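Long-range contacts in phosphodiesterase (Pseudomonas aeruginosa, PDB 4G75), which is a colicin M-like bacteriocin that probably degrades peptidoglycan precursors as a magnesium-dependent phosphodiesterase: residues G52-K56 / R251-A255; G139-P144 / W205-T210; A147-Y151 / L242-N246; K157-I163 / Y275-G281. One frame throughout, in Å; residues are numbered along the deposited sequence. Where two conformers were deposited one is given.

Contacts 2, 3 and 4 cluster near the magnesium ion bound at V211, E213 and D241: the closest side chains lie about 9 Å from the ion for T210 of contact 2 and about 7 Å for D244 of contact 3 and I279 of contact 4. Contact 1 is farther away, W54 being about 14 Å from the ion, but touches contact 2 (W54 NE1 to P144 CB 3.5 Å) and contact 3 (W54 CZ3 to F148 CB 3.9 Å). Helix 143-153 serves both contacts 2 and 3. Contacts 3 and 4 are joined by two probable hydrogen bonds, H150 NE2 to K157 O and A147 O to Y275 OH, both 2.7 Å. Contacts 1 and 4 do not touch.

Contact 1: G52-K56 / R251-A255; sequences GDWEK and RTETA
R251 meets E55 side-on, its guanidinium nearly coplanar with the carboxylate (planes 16° apart). R251 NE reaches E55 OE2 at 2.9 Å and R251 NH2 reaches E55 OE1 at 2.8 Å; both bonds are close to straight, and each oxygen uses its syn lone pair, giving a two-pronged salt bridge. In the E55 chain the bend at chi2 (97°) brings the carboxylate round to the guanidinium edge. A water also bridges E55 OE2 and R251 N. R251 NH2 makes a further weak, bent bond to G52 O at 2.8 Å. W54 CD1 approaches the same NH2 obliquely at 3.9 Å.

T254 crosses the E55 side chain at about a right angle, placing OG1 3.4 Å from E55 CB, while T254 CG2 packs 3.8 Å from K56 CG. Beyond it, K56 runs extended to a second salt bridge, NZ to E253 OE2 at 2.7 Å. Here the ammonium comes from above the carboxylate plane, 51° out of it, in contrast to the in-plane grip of R251.

The two salt bridges join the start of helix 55-65 to the loop before helix 255-264, whose N-cap position T254 occupies without a side-chain capping bond. The weak bond to G52 O adds the end of helix 34-49, where G52, at positive phi, is the C-prime residue of a Schellman motif.

Contact 2: G139-P144 / W205-T210; sequences GGVYTP and WVAGNT. With EDO (1,2-ethanediol), chain D.
P144 and V206 form the centre of the apolar packing. The proline ring crosses the valine at about a right angle, with P144 CD 3.9 Å from V206 CG1, and P144 CG lies 4.0 Å from W205 CZ3. The tryptophan is met obliquely by both P144 CG and V141 CA. Its indole NE1 is bonded to G6 O.

V206 CG1, anti to the backbone N (chi1 173°), lies 3.4 Å from G140 O and near G139 O, and V206 CG2 also touches G140 O. P144 CG lies 3.4 Å from T210 OG1, and T143 CG2 approaches the same oxygen.

These contacts place the type I beta turn G140-T143, which runs straight into helix 143-153, against the single-turn helix 205-208. The latter leads to V211, a magnesium ligand next to T210 in the chain.

No hydrogen bond passes directly between the segments. T143 OG1 accepts G139 N at 2.8 Å, with a weaker bond from G140 N, and is bonded to D96 as well; it thereby ties the turn to helix 81-102. T210 OG1 donates to V206 O at 2.7 Å, tilted 31° from the carbonyl plane, so its proton is used inside the segment, while the oxygen packs against P144. Water bridges the two backbones, donating to P144 O at 2.8 Å and weakly to N209 O.

Contact 3: A147-Y151 / L242-N246; sequences AFAHY and LYDFN. With EDO (1,2-ethanediol), chain D.
F148, Y151, Y243 and F245 form an aromatic cluster whose rings meet in several different ways. F148 and F245 are oblique, centroids 4.8 Å apart and planes at 38°, with F148 CE1 over one face of F245. The Y243 hydroxyl lies at the edge of both phenylalanine rings, with Y243 OH 3.5 Å from F148 CA. Y151 and F245 are nearly parallel (17°), yet slid so far that they barely overlap. What lies over the Y151 face is instead F245 CB, 4.1 Å from the centroid and 27° off the normal, a CH-pi contact.

Plain apolar contacts flank the Y243 ring: A147 CB lies 3.6 Å from Y243 CE1 and Y151 CB 3.6 Å from Y243 CE2. Y151 CG is anti to the backbone N, which carries its ring past Y243 to F245.

The cluster packs helix 143-153 against the end of strand 229-243, the strand that supplies the magnesium ligand D241, and against the loop following it, where F245 has positive phi.

Polar groups play a smaller part. A147 O sits over one face of Y243. Water links the two segments, lying 2.9 Å from Y151 OH and donating to D244 O at 3.1 Å. A 1,2-ethanediol near F245 bonds weakly to N246 O.

Contact 4: K157-I163 / Y275-G281; sequences KKMNFPI and YPIGIPG. With EDO (1,2-ethanediol), chain J.
Y275 packs its CE1 3.6 Å from CG of M159, a selenomethionine here, the two side chains meeting obliquely, while K157 O lies near Y275 CB. The tyrosine CG sits between its own backbone N and carbonyl carbon (chi1 62°), which lifts the ring toward M159; its hydroxyl is bonded to A147 O of helix 143-153. P276 begins the parallel pairing, its O accepting M159 N at 3.1 Å.

I277 is the bridge partner of M159, and its CG2 touches F161 CB at 3.7 Å. G278 pairs with N160 and is bonded twice: its N donates to M159 O at 2.8 Å, somewhat bent (138°), and its O accepts F161 N at 2.7 Å, almost straight (174°). The extended K158 chain runs past it, CE 3.9 Å from G278 CA, on the way to a salt bridge of NZ with D240, and N160 ND2 also lies close to the glycine.

I279 turns CG2 onto F161 O, at 3.3 Å, and on to I163. P280 has no N-H to give F161 O, and the CA-H of I279 takes its place. P280 O then accepts I163 N at 2.9 Å and is also bonded by O2 of a 1,2-ethanediol, so this carbonyl has two donors. At G281, with positive phi, the backbone packs against I163 CG2.

Three alternating backbone bonds, then the fourth from I163 N, pair strand 159-160 in parallel with strand 275-278, the bonding running on past the strand ends. Since I277 is also bonded through its backbone to the magnesium ligand D241 in strand 229-243, the pairing ties residues 157-163 into the sheet that carries the metal site.

Contact 1: G52-K56 / R251-A255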
loop_
_atom_site.group_PDB
_atom_site.type_symbol
_atom_site.label_atom_id
_atom_site.label_comp_id
_atom_site.label_asym_id
_atom_site.label_seq_id
_atom_site.Cartn_x
_atom_site.Cartn_y
_atom_site.Cartn_z
ATOM N N GLY A 52 -2.473 -8.580 5.247
ATOM C CA GLY A 52 -1.405 -7.950 4.492
ATOM C C GLY A 52 -0.399 -8.894 3.863
ATOM O O GLY A 52 0.635 -8.456 3.359
ATOM N N ASP A 53 -0.697 -10.189 3.887
ATOM C CA ASP A 53 0.187 -11.197 3.312
ATOM C C ASP A 53 -0.092 -11.284 1.814
ATOM O O ASP A 53 -0.640 -12.271 1.338
ATOM C CB ASP A 53 -0.086 -12.540 3.998
ATOM C CG ASP A 53 0.986 -13.581 3.721
ATOM O OD1 ASP A 53 2.160 -13.207 3.500
ATOM O OD2 ASP A 53 0.651 -14.786 3.742
ATOM N N TRP A 54 0.284 -10.242 1.071
ATOM C CA TRP A 54 -0.230 -10.059 -0.285
ATOM C C TRP A 54 0.685 -10.564 -1.398
ATOM O O TRP A 54 0.222 -10.866 -2.503
ATOM C CB TRP A 54 -0.567 -8.580 -0.525
ATOM C CG TRP A 54 0.631 -7.677 -0.572
ATOM C CD1 TRP A 54 1.351 -7.209 0.489
ATOM C CD2 TRP A 54 1.249 -7.128 -1.747
ATOM N NE1 TRP A 54 2.378 -6.407 0.049
ATOM C CE2 TRP A 54 2.335 -6.338 -1.319
ATOM C CE3 TRP A 54 0.984 -7.227 -3.116
ATOM C CZ2 TRP A 54 3.154 -5.652 -2.210
ATOM C CZ3 TRP A 54 1.799 -6.540 -3.997
ATOM C CH2 TRP A 54 2.872 -5.768 -3.542
ATOM N N GLU A 55 1.980 -10.630 -1.109
ATOM C CA GLU A 55 2.963 -11.047 -2.102
ATOM C C GLU A 55 2.777 -12.513 -2.481
ATOM O O GLU A 55 2.753 -12.864 -3.657
ATOM C CB GLU A 55 4.383 -10.834 -1.570
ATOM C CG GLU A 55 4.738 -9.376 -1.272
ATOM C CD GLU A 55 4.563 -9.031 0.189
ATOM O OE1 GLU A 55 3.666 -9.607 0.845
ATOM O OE2 GLU A 55 5.326 -8.180 0.684
ATOM N N LYS A 56 2.641 -13.372 -1.479
ATOM C CA LYS A 56 2.581 -14.805 -1.736
ATOM C C LYS A 56 1.392 -15.243 -2.603
ATOM O O LYS A 56 1.578 -15.968 -3.576
ATOM C CB LYS A 56 2.670 -15.597 -0.429
ATOM C CG LYS A 56 4.054 -15.541 0.211
ATOM C CD LYS A 56 4.035 -16.181 1.595
ATOM C CE LYS A 56 5.399 -16.102 2.264
ATOM N NZ LYS A 56 5.399 -16.823 3.557
ATOM N N ARG A 251 9.526 -6.480 0.838
ATOM C CA ARG A 251 9.769 -7.214 2.071
ATOM C C ARG A 251 10.714 -8.379 1.759
ATOM O O ARG A 251 10.662 -8.967 0.676
ATOM C CB ARG A 251 8.456 -7.651 2.720
ATOM C CG ARG A 251 7.661 -6.466 3.267
ATOM C CD ARG A 251 6.551 -6.886 4.217
ATOM N NE ARG A 251 5.461 -7.586 3.539
ATOM C CZ ARG A 251 4.341 -7.974 4.140
ATOM N NH1 ARG A 251 4.162 -7.733 5.433
ATOM N NH2 ARG A 251 3.397 -8.605 3.454
ATOM N N THR A 252 11.594 -8.691 2.702
ATOM C CA THR A 252 12.707 -9.612 2.475
ATOM C C THR A 252 12.292 -10.998 1.990
ATOM O O THR A 252 12.857 -11.540 1.035
ATOM C CB THR A 252 13.535 -9.784 3.764
ATOM O OG1 THR A 252 13.874 -8.494 4.282
ATOM C CG2 THR A 252 14.805 -10.571 3.486
ATOM N N GLU A 253 11.313 -11.580 2.669
ATOM C CA GLU A 253 10.950 -12.975 2.414
ATOM C C GLU A 253 10.623 -13.303 0.956
ATOM O O GLU A 253 11.001 -14.359 0.453
ATOM C CB GLU A 253 9.797 -13.428 3.311
ATOM C CG GLU A 253 9.490 -14.915 3.155
ATOM C CD GLU A 253 8.403 -15.407 4.087
ATOM O OE1 GLU A 253 7.854 -14.594 4.858
ATOM O OE2 GLU A 253 8.096 -16.617 4.041
ATOM N N THR A 254 9.921 -12.402 0.282
ATOM C CA THR A 254 9.486 -12.651 -1.085
ATOM C C THR A 254 10.136 -11.699 -2.089
ATOM O O THR A 254 9.692 -11.599 -3.233
ATOM C CB THR A 254 7.957 -12.505 -1.199
ATOM O OG1 THR A 254 7.543 -11.323 -0.500
ATOM C CG2 THR A 254 7.263 -13.701 -0.582
ATOM N N ALA A 255 11.189 -11.006 -1.666
ATOM C CA ALA A 255 11.792 -9.972 -2.496
ATOM C C ALA A 255 12.288 -10.500 -3.843
ATOM O O ALA A 255 12.120 -9.840 -4.859
ATOM C CB ALA A 255 12.913 -9.250 -1.747
HETATM O O HOH W 1 7.029 -6.927 -0.700
#

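Contact 2: G139-P144 / W205-T210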
loop_
_atom_site.group_PDB
_atom_site.type_symbol
_atom_site.label_atom_id
_atom_site.label_comp_id
_atom_site.label_asym_id
_atom_site.label_seq_id
_atom_site.Cartn_x
_atom_site.Cartn_y
_atom_site.Cartn_z
ATOM N N GLY A 139 -3.763 3.273 3.639
ATOM C CA GLY A 139 -2.595 3.130 4.496
ATOM C C GLY A 139 -2.667 1.895 5.382
ATOM O O GLY A 139 -2.055 1.848 6.452
ATOM N N GLY A 140 -3.423 0.893 4.935
ATOM C CA GLY A 140 -3.573 -0.354 5.672
ATOM C C GLY A 140 -3.129 -1.600 4.926
ATOM O O GLY A 140 -2.289 -1.531 4.025
ATOM N N VAL A 141 -3.706 -2.748 5.292
ATOM C CA VAL A 141 -3.221 -4.041 4.787
ATOM C C VAL A 141 -3.351 -4.200 3.276
ATOM O O VAL A 141 -2.639 -5.000 2.679
ATOM C CB VAL A 141 -3.913 -5.256 5.481
ATOM C CG1 VAL A 141 -3.658 -5.234 6.976
ATOM C CG2 VAL A 141 -5.409 -5.293 5.175
ATOM N N TYR A 142 -4.257 -3.445 2.656
ATOM C CA TYR A 142 -4.469 -3.573 1.214
ATOM C C TYR A 142 -3.658 -2.566 0.409
ATOM O O TYR A 142 -3.646 -2.615 -0.821
ATOM C CB TYR A 142 -5.950 -3.391 0.840
ATOM C CG TYR A 142 -6.925 -4.372 1.471
ATOM C CD1 TYR A 142 -6.748 -5.742 1.336
ATOM C CD2 TYR A 142 -8.039 -3.922 2.163
ATOM C CE1 TYR A 142 -7.636 -6.635 1.895
ATOM C CE2 TYR A 142 -8.943 -4.811 2.721
ATOM C CZ TYR A 142 -8.732 -6.165 2.580
ATOM O OH TYR A 142 -9.618 -7.064 3.127
ATOM N N THR A 143 -2.987 -1.645 1.088
ATOM C CA THR A 143 -2.395 -0.501 0.389
ATOM C C THR A 143 -1.206 -0.855 -0.510
ATOM O O THR A 143 -1.128 -0.382 -1.650
ATOM C CB THR A 143 -2.032 0.634 1.367
ATOM O OG1 THR A 143 -3.242 1.216 1.873
ATOM C CG2 THR A 143 -1.211 1.722 0.654
ATOM N N PRO A 144 -0.273 -1.676 -0.010
ATOM C CA PRO A 144 0.809 -2.052 -0.928
ATOM C C PRO A 144 0.283 -2.780 -2.169
ATOM O O PRO A 144 0.752 -2.523 -3.281
ATOM C CB PRO A 144 1.674 -2.978 -0.075
ATOM C CG PRO A 144 1.473 -2.454 1.335
ATOM C CD PRO A 144 -0.001 -2.100 1.378
ATOM N N TRP A 205 5.232 -0.715 8.332
ATOM C CA TRP A 205 5.486 -1.697 7.281
ATOM C C TRP A 205 4.715 -1.338 6.015
ATOM O O TRP A 205 5.239 -1.477 4.914
ATOM C CB TRP A 205 5.199 -3.143 7.734
ATOM C CG TRP A 205 3.758 -3.591 7.633
ATOM C CD1 TRP A 205 2.829 -3.597 8.631
ATOM C CD2 TRP A 205 3.105 -4.126 6.474
ATOM N NE1 TRP A 205 1.632 -4.089 8.164
ATOM C CE2 TRP A 205 1.777 -4.420 6.842
ATOM C CE3 TRP A 205 3.512 -4.374 5.161
ATOM C CZ2 TRP A 205 0.853 -4.955 5.941
ATOM C CZ3 TRP A 205 2.595 -4.906 4.270
ATOM C CH2 TRP A 205 1.283 -5.190 4.661
ATOM N N VAL A 206 3.489 -0.847 6.177
ATOM C CA VAL A 206 2.665 -0.462 5.034
ATOM C C VAL A 206 3.307 0.662 4.211
ATOM O O VAL A 206 3.430 0.568 2.979
ATOM C CB VAL A 206 1.222 -0.070 5.476
ATOM C CG1 VAL A 206 0.421 0.489 4.308
ATOM C CG2 VAL A 206 0.503 -1.271 6.095
ATOM N N ALA A 207 3.731 1.727 4.878
ATOM C CA ALA A 207 4.373 2.817 4.153
ATOM C C ALA A 207 5.671 2.322 3.528
ATOM O O ALA A 207 5.976 2.641 2.382
ATOM C CB ALA A 207 4.636 4.011 5.069
ATOM N N GLY A 208 6.440 1.549 4.290
ATOM C CA GLY A 208 7.712 1.044 3.801
ATOM C C GLY A 208 7.575 0.200 2.549
ATOM O O GLY A 208 8.455 0.196 1.686
ATOM N N ASN A 209 6.458 -0.513 2.451
ATOM C CA ASN A 209 6.209 -1.435 1.354
ATOM C C ASN A 209 5.447 -0.749 0.227
ATOM O O ASN A 209 5.143 -1.363 -0.790
ATOM C CB ASN A 209 5.411 -2.628 1.884
ATOM C CG ASN A 209 5.468 -3.840 0.974
ATOM O OD1 ASN A 209 6.475 -4.111 0.304
ATOM N ND2 ASN A 209 4.391 -4.589 0.965
ATOM N N THR A 210 5.134 0.532 0.411
ATOM C CA THR A 210 4.400 1.292 -0.596
ATOM C C THR A 210 5.247 2.432 -1.170
ATOM O O THR A 210 5.568 2.443 -2.359
ATOM C CB THR A 210 3.080 1.866 -0.022
ATOM O OG1 THR A 210 2.291 0.794 0.519
ATOM C CG2 THR A 210 2.285 2.577 -1.110
HETATM C C1 EDO D . 8.129 -2.605 -3.747
HETATM O O1 EDO D . 7.754 -1.642 -4.739
HETATM C C2 EDO D . 7.100 -2.631 -2.627
HETATM O O2 EDO D . 5.830 -3.056 -3.131
HETATM O O HOH W 2 3.429 -1.794 -3.644
#

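Contact 3: A147-Y151 / L242-N246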
loop_
_atom_site.group_PDB
_atom_site.type_symbol
_atom_site.label_atom_id
_atom_site.label_comp_id
_atom_site.label_asym_id
_atom_site.label_seq_id
_atom_site.Cartn_x
_atom_site.Cartn_y
_atom_site.Cartn_z
ATOM N N ALA A 147 -1.366 -0.296 -4.474
ATOM C CA ALA A 147 -0.357 0.517 -5.147
ATOM C C ALA A 147 0.247 -0.239 -6.326
ATOM O O ALA A 147 0.523 0.341 -7.378
ATOM C CB ALA A 147 0.726 0.920 -4.174
ATOM N N PHE A 148 0.472 -1.534 -6.131
ATOM C CA PHE A 148 0.982 -2.378 -7.206
ATOM C C PHE A 148 -0.055 -2.499 -8.322
ATOM O O PHE A 148 0.267 -2.421 -9.507
ATOM C CB PHE A 148 1.344 -3.759 -6.654
ATOM C CG PHE A 148 1.855 -4.705 -7.687
ATOM C CD1 PHE A 148 3.021 -4.427 -8.371
ATOM C CD2 PHE A 148 1.170 -5.876 -7.976
ATOM C CE1 PHE A 148 3.498 -5.299 -9.341
ATOM C CE2 PHE A 148 1.643 -6.761 -8.936
ATOM C CZ PHE A 148 2.807 -6.465 -9.623
ATOM N N ALA A 149 -1.309 -2.688 -7.939
ATOM C CA ALA A 149 -2.367 -2.790 -8.928
ATOM C C ALA A 149 -2.446 -1.512 -9.760
ATOM O O ALA A 149 -2.642 -1.565 -10.973
ATOM C CB ALA A 149 -3.693 -3.095 -8.252
ATOM N N HIS A 150 -2.272 -0.363 -9.114
ATOM C CA HIS A 150 -2.327 0.902 -9.839
ATOM C C HIS A 150 -1.143 1.077 -10.794
ATOM O O HIS A 150 -1.246 1.743 -11.831
ATOM C CB HIS A 150 -2.419 2.092 -8.882
ATOM C CG HIS A 150 -2.754 3.375 -9.574
ATOM N ND1 HIS A 150 -4.050 3.748 -9.856
ATOM C CD2 HIS A 150 -1.961 4.344 -10.087
ATOM C CE1 HIS A 150 -4.043 4.909 -10.487
ATOM N NE2 HIS A 150 -2.785 5.290 -10.644
ATOM N N TYR A 151 -0.012 0.488 -10.434
ATOM C CA TYR A 151 1.157 0.455 -11.306
ATOM C C TYR A 151 0.814 -0.300 -12.598
ATOM O O TYR A 151 1.147 0.135 -13.709
ATOM C CB TYR A 151 2.297 -0.224 -10.544
ATOM C CG TYR A 151 3.585 -0.429 -11.299
ATOM C CD1 TYR A 151 4.272 0.648 -11.859
ATOM C CD2 TYR A 151 4.149 -1.693 -11.405
ATOM C CE1 TYR A 151 5.468 0.454 -12.537
ATOM C CE2 TYR A 151 5.346 -1.895 -12.076
ATOM C CZ TYR A 151 5.997 -0.822 -12.638
ATOM O OH TYR A 151 7.187 -1.024 -13.300
ATOM N N LEU A 242 7.663 9.024 -6.527
ATOM C CA LEU A 242 7.359 8.212 -7.703
ATOM C C LEU A 242 7.219 6.729 -7.377
ATOM O O LEU A 242 8.128 6.129 -6.801
ATOM C CB LEU A 242 8.437 8.410 -8.772
ATOM C CG LEU A 242 8.184 7.669 -10.081
ATOM C CD1 LEU A 242 7.016 8.310 -10.802
ATOM C CD2 LEU A 242 9.432 7.691 -10.942
ATOM N N TYR A 243 6.080 6.131 -7.732
ATOM C CA TYR A 243 5.943 4.685 -7.588
ATOM C C TYR A 243 6.446 4.028 -8.863
ATOM O O TYR A 243 5.834 4.170 -9.922
ATOM C CB TYR A 243 4.496 4.260 -7.330
ATOM C CG TYR A 243 4.371 2.789 -6.976
ATOM C CD1 TYR A 243 4.220 2.382 -5.661
ATOM C CD2 TYR A 243 4.437 1.811 -7.959
ATOM C CE1 TYR A 243 4.116 1.038 -5.335
ATOM C CE2 TYR A 243 4.328 0.471 -7.647
ATOM C CZ TYR A 243 4.178 0.089 -6.336
ATOM O OH TYR A 243 4.074 -1.245 -6.023
ATOM N N ASP A 244 7.564 3.321 -8.758
ATOM C CA ASP A 244 8.129 2.626 -9.909
ATOM C C ASP A 244 8.475 1.183 -9.568
ATOM O O ASP A 244 9.341 0.577 -10.200
ATOM C CB ASP A 244 9.354 3.376 -10.455
ATOM C CG ASP A 244 10.416 3.641 -9.391
ATOM O OD1 ASP A 244 10.280 3.163 -8.246
ATOM O OD2 ASP A 244 11.400 4.345 -9.705
ATOM N N PHE A 245 7.788 0.645 -8.561
ATOM C CA PHE A 245 8.004 -0.723 -8.092
ATOM C C PHE A 245 9.466 -0.948 -7.713
ATOM O O PHE A 245 10.089 -1.927 -8.112
ATOM C CB PHE A 245 7.528 -1.742 -9.133
ATOM C CG PHE A 245 7.241 -3.106 -8.557
ATOM C CD1 PHE A 245 6.332 -3.261 -7.520
ATOM C CD2 PHE A 245 7.888 -4.231 -9.045
ATOM C CE1 PHE A 245 6.070 -4.512 -6.982
ATOM C CE2 PHE A 245 7.630 -5.481 -8.514
ATOM C CZ PHE A 245 6.721 -5.626 -7.488
ATOM N N ASN A 246 9.991 -0.009 -6.935
ATOM C CA ASN A 246 11.367 -0.021 -6.455
ATOM C C ASN A 246 11.646 -1.252 -5.602
ATOM O O ASN A 246 10.982 -1.467 -4.591
ATOM C CB ASN A 246 11.595 1.249 -5.633
ATOM C CG ASN A 246 13.060 1.504 -5.311
ATOM O OD1 ASN A 246 13.878 0.589 -5.272
ATOM N ND2 ASN A 246 13.389 2.766 -5.065
HETATM C C1 EDO D . 8.129 -2.605 -3.747
HETATM O O1 EDO D . 7.754 -1.642 -4.739
HETATM C C2 EDO D . 7.100 -2.631 -2.627
HETATM O O2 EDO D . 5.830 -3.056 -3.131
HETATM O O HOH W 3 9.511 0.689 -13.293
#

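Contact 4: K157-I163 / Y275-G281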
loop_
_atom_site.group_PDB
_atom_site.type_symbol
_atom_site.label_atom_id
_atom_site.label_comp_id
_atom_site.label_asym_id
_atom_site.label_seq_id
_atom_site.Cartn_x
_atom_site.Cartn_y
_atom_site.Cartn_z
ATOM N N LYS A 157 -1.964 7.664 -13.541
ATOM C CA LYS A 157 -2.741 8.586 -12.718
ATOM C C LYS A 157 -2.173 8.711 -11.302
ATOM O O LYS A 157 -1.737 7.735 -10.695
ATOM C CB LYS A 157 -4.211 8.174 -12.680
ATOM C CG LYS A 157 -4.875 8.169 -14.052
ATOM C CD LYS A 157 -6.393 8.199 -13.949
ATOM C CE LYS A 157 -6.927 6.970 -13.230
ATOM N NZ LYS A 157 -6.611 5.714 -13.965
ATOM N N LYS A 158 -2.174 9.935 -10.793
ATOM C CA LYS A 158 -1.652 10.215 -9.466
ATOM C C LYS A 158 -2.532 9.592 -8.386
ATOM O O LYS A 158 -3.758 9.582 -8.505
ATOM C CB LYS A 158 -1.602 11.728 -9.287
ATOM C CG LYS A 158 -1.122 12.216 -7.940
ATOM C CD LYS A 158 -0.783 13.689 -8.061
ATOM C CE LYS A 158 -0.267 14.270 -6.763
ATOM N NZ LYS A 158 0.147 15.683 -6.968
HETATM N N MSE A 159 -1.897 9.060 -7.343
HETATM C CA MSE A 159 -2.600 8.587 -6.159
HETATM C C MSE A 159 -2.144 9.421 -4.973
HETATM O O MSE A 159 -1.013 9.888 -4.948
HETATM C CB MSE A 159 -2.292 7.112 -5.896
HETATM C CG MSE A 159 -2.830 6.179 -6.974
HETATM SE SE MSE A 159 -4.793 6.042 -6.941
HETATM C CE MSE A 159 -5.023 5.072 -5.269
ATOM N N ASN A 160 -3.027 9.610 -4.000
ATOM C CA ASN A 160 -2.671 10.308 -2.772
ATOM C C ASN A 160 -2.520 9.344 -1.595
ATOM O O ASN A 160 -3.367 8.480 -1.395
ATOM C CB ASN A 160 -3.736 11.360 -2.439
ATOM C CG ASN A 160 -3.590 12.622 -3.275
ATOM O OD1 ASN A 160 -4.578 13.235 -3.676
ATOM N ND2 ASN A 160 -2.356 13.017 -3.531
ATOM N N PHE A 161 -1.430 9.490 -0.843
ATOM C CA PHE A 161 -1.226 8.781 0.416
ATOM C C PHE A 161 -1.164 9.858 1.494
ATOM O O PHE A 161 -0.100 10.433 1.746
ATOM C CB PHE A 161 0.088 7.988 0.372
ATOM C CG PHE A 161 0.154 6.832 1.349
ATOM C CD1 PHE A 161 -0.456 6.910 2.596
ATOM C CD2 PHE A 161 0.861 5.682 1.028
ATOM C CE1 PHE A 161 -0.389 5.857 3.491
ATOM C CE2 PHE A 161 0.939 4.624 1.918
ATOM C CZ PHE A 161 0.308 4.708 3.153
ATOM N N PRO A 162 -2.316 10.170 2.113
ATOM C CA PRO A 162 -2.311 11.252 3.112
ATOM C C PRO A 162 -1.211 11.037 4.158
ATOM O O PRO A 162 -1.009 9.919 4.640
ATOM C CB PRO A 162 -3.704 11.161 3.732
ATOM C CG PRO A 162 -4.565 10.535 2.628
ATOM C CD PRO A 162 -3.647 9.558 1.943
ATOM N N ILE A 163 -0.500 12.105 4.504
ATOM C CA ILE A 163 0.692 11.967 5.334
ATOM C C ILE A 163 0.410 11.306 6.686
ATOM O O ILE A 163 1.221 10.529 7.174
ATOM C CB ILE A 163 1.425 13.323 5.525
ATOM C CG1 ILE A 163 2.854 13.098 6.033
ATOM C CG2 ILE A 163 0.623 14.256 6.424
ATOM C CD1 ILE A 163 3.704 14.388 6.079
ATOM N N TYR A 275 3.828 5.903 -11.540
ATOM C CA TYR A 275 2.914 7.016 -11.318
ATOM C C TYR A 275 3.310 7.731 -10.037
ATOM O O TYR A 275 3.923 7.126 -9.164
ATOM C CB TYR A 275 1.478 6.516 -11.214
ATOM C CG TYR A 275 1.250 5.583 -10.051
ATOM C CD1 TYR A 275 0.743 6.056 -8.842
ATOM C CD2 TYR A 275 1.550 4.234 -10.157
ATOM C CE1 TYR A 275 0.533 5.198 -7.770
ATOM C CE2 TYR A 275 1.338 3.366 -9.090
ATOM C CZ TYR A 275 0.827 3.856 -7.905
ATOM O OH TYR A 275 0.628 3.000 -6.857
ATOM N N PRO A 276 2.963 9.023 -9.928
ATOM C CA PRO A 276 3.283 9.820 -8.739
ATOM C C PRO A 276 2.364 9.496 -7.574
ATOM O O PRO A 276 1.153 9.339 -7.760
ATOM C CB PRO A 276 3.003 11.263 -9.180
ATOM C CG PRO A 276 2.431 11.199 -10.544
ATOM C CD PRO A 276 2.196 9.782 -10.927
ATOM N N ILE A 277 2.937 9.391 -6.379
ATOM C CA ILE A 277 2.126 9.317 -5.176
ATOM C C ILE A 277 2.290 10.637 -4.432
ATOM O O ILE A 277 3.363 10.946 -3.913
ATOM C CB ILE A 277 2.501 8.112 -4.288
ATOM C CG1 ILE A 277 2.119 6.806 -4.999
ATOM C CG2 ILE A 277 1.788 8.191 -2.936
ATOM C CD1 ILE A 277 2.559 5.543 -4.265
ATOM N N GLY A 278 1.228 11.426 -4.413
ATOM C CA GLY A 278 1.216 12.620 -3.597
ATOM C C GLY A 278 1.079 12.204 -2.146
ATOM O O GLY A 278 0.412 11.214 -1.830
ATOM N N ILE A 279 1.713 12.957 -1.259
ATOM C CA ILE A 279 1.654 12.669 0.166
ATOM C C ILE A 279 1.221 13.951 0.853
ATOM O O ILE A 279 2.022 14.629 1.487
ATOM C CB ILE A 279 3.013 12.184 0.698
ATOM C CG1 ILE A 279 3.520 11.010 -0.150
ATOM C CG2 ILE A 279 2.913 11.784 2.178
ATOM C CD1 ILE A 279 4.926 10.539 0.221
ATOM N N PRO A 280 -0.063 14.300 0.696
ATOM C CA PRO A 280 -0.577 15.611 1.106
ATOM C C PRO A 280 -0.766 15.739 2.606
ATOM O O PRO A 280 -0.945 14.736 3.308
ATOM C CB PRO A 280 -1.935 15.691 0.402
ATOM C CG PRO A 280 -2.351 14.275 0.216
ATOM C CD PRO A 280 -1.092 13.469 0.044
ATOM N N GLY A 281 -0.726 16.976 3.087
ATOM C CA GLY A 281 -1.056 17.254 4.475
ATOM C C GLY A 281 0.170 17.560 5.300
ATOM O O GLY A 281 1.302 17.539 4.799
HETATM C C1 EDO J . -4.959 16.530 4.268
HETATM O O1 EDO J . -4.485 17.056 5.511
HETATM C C2 EDO J . -3.903 15.593 3.698
HETATM O O2 EDO J . -3.496 14.666 4.709
#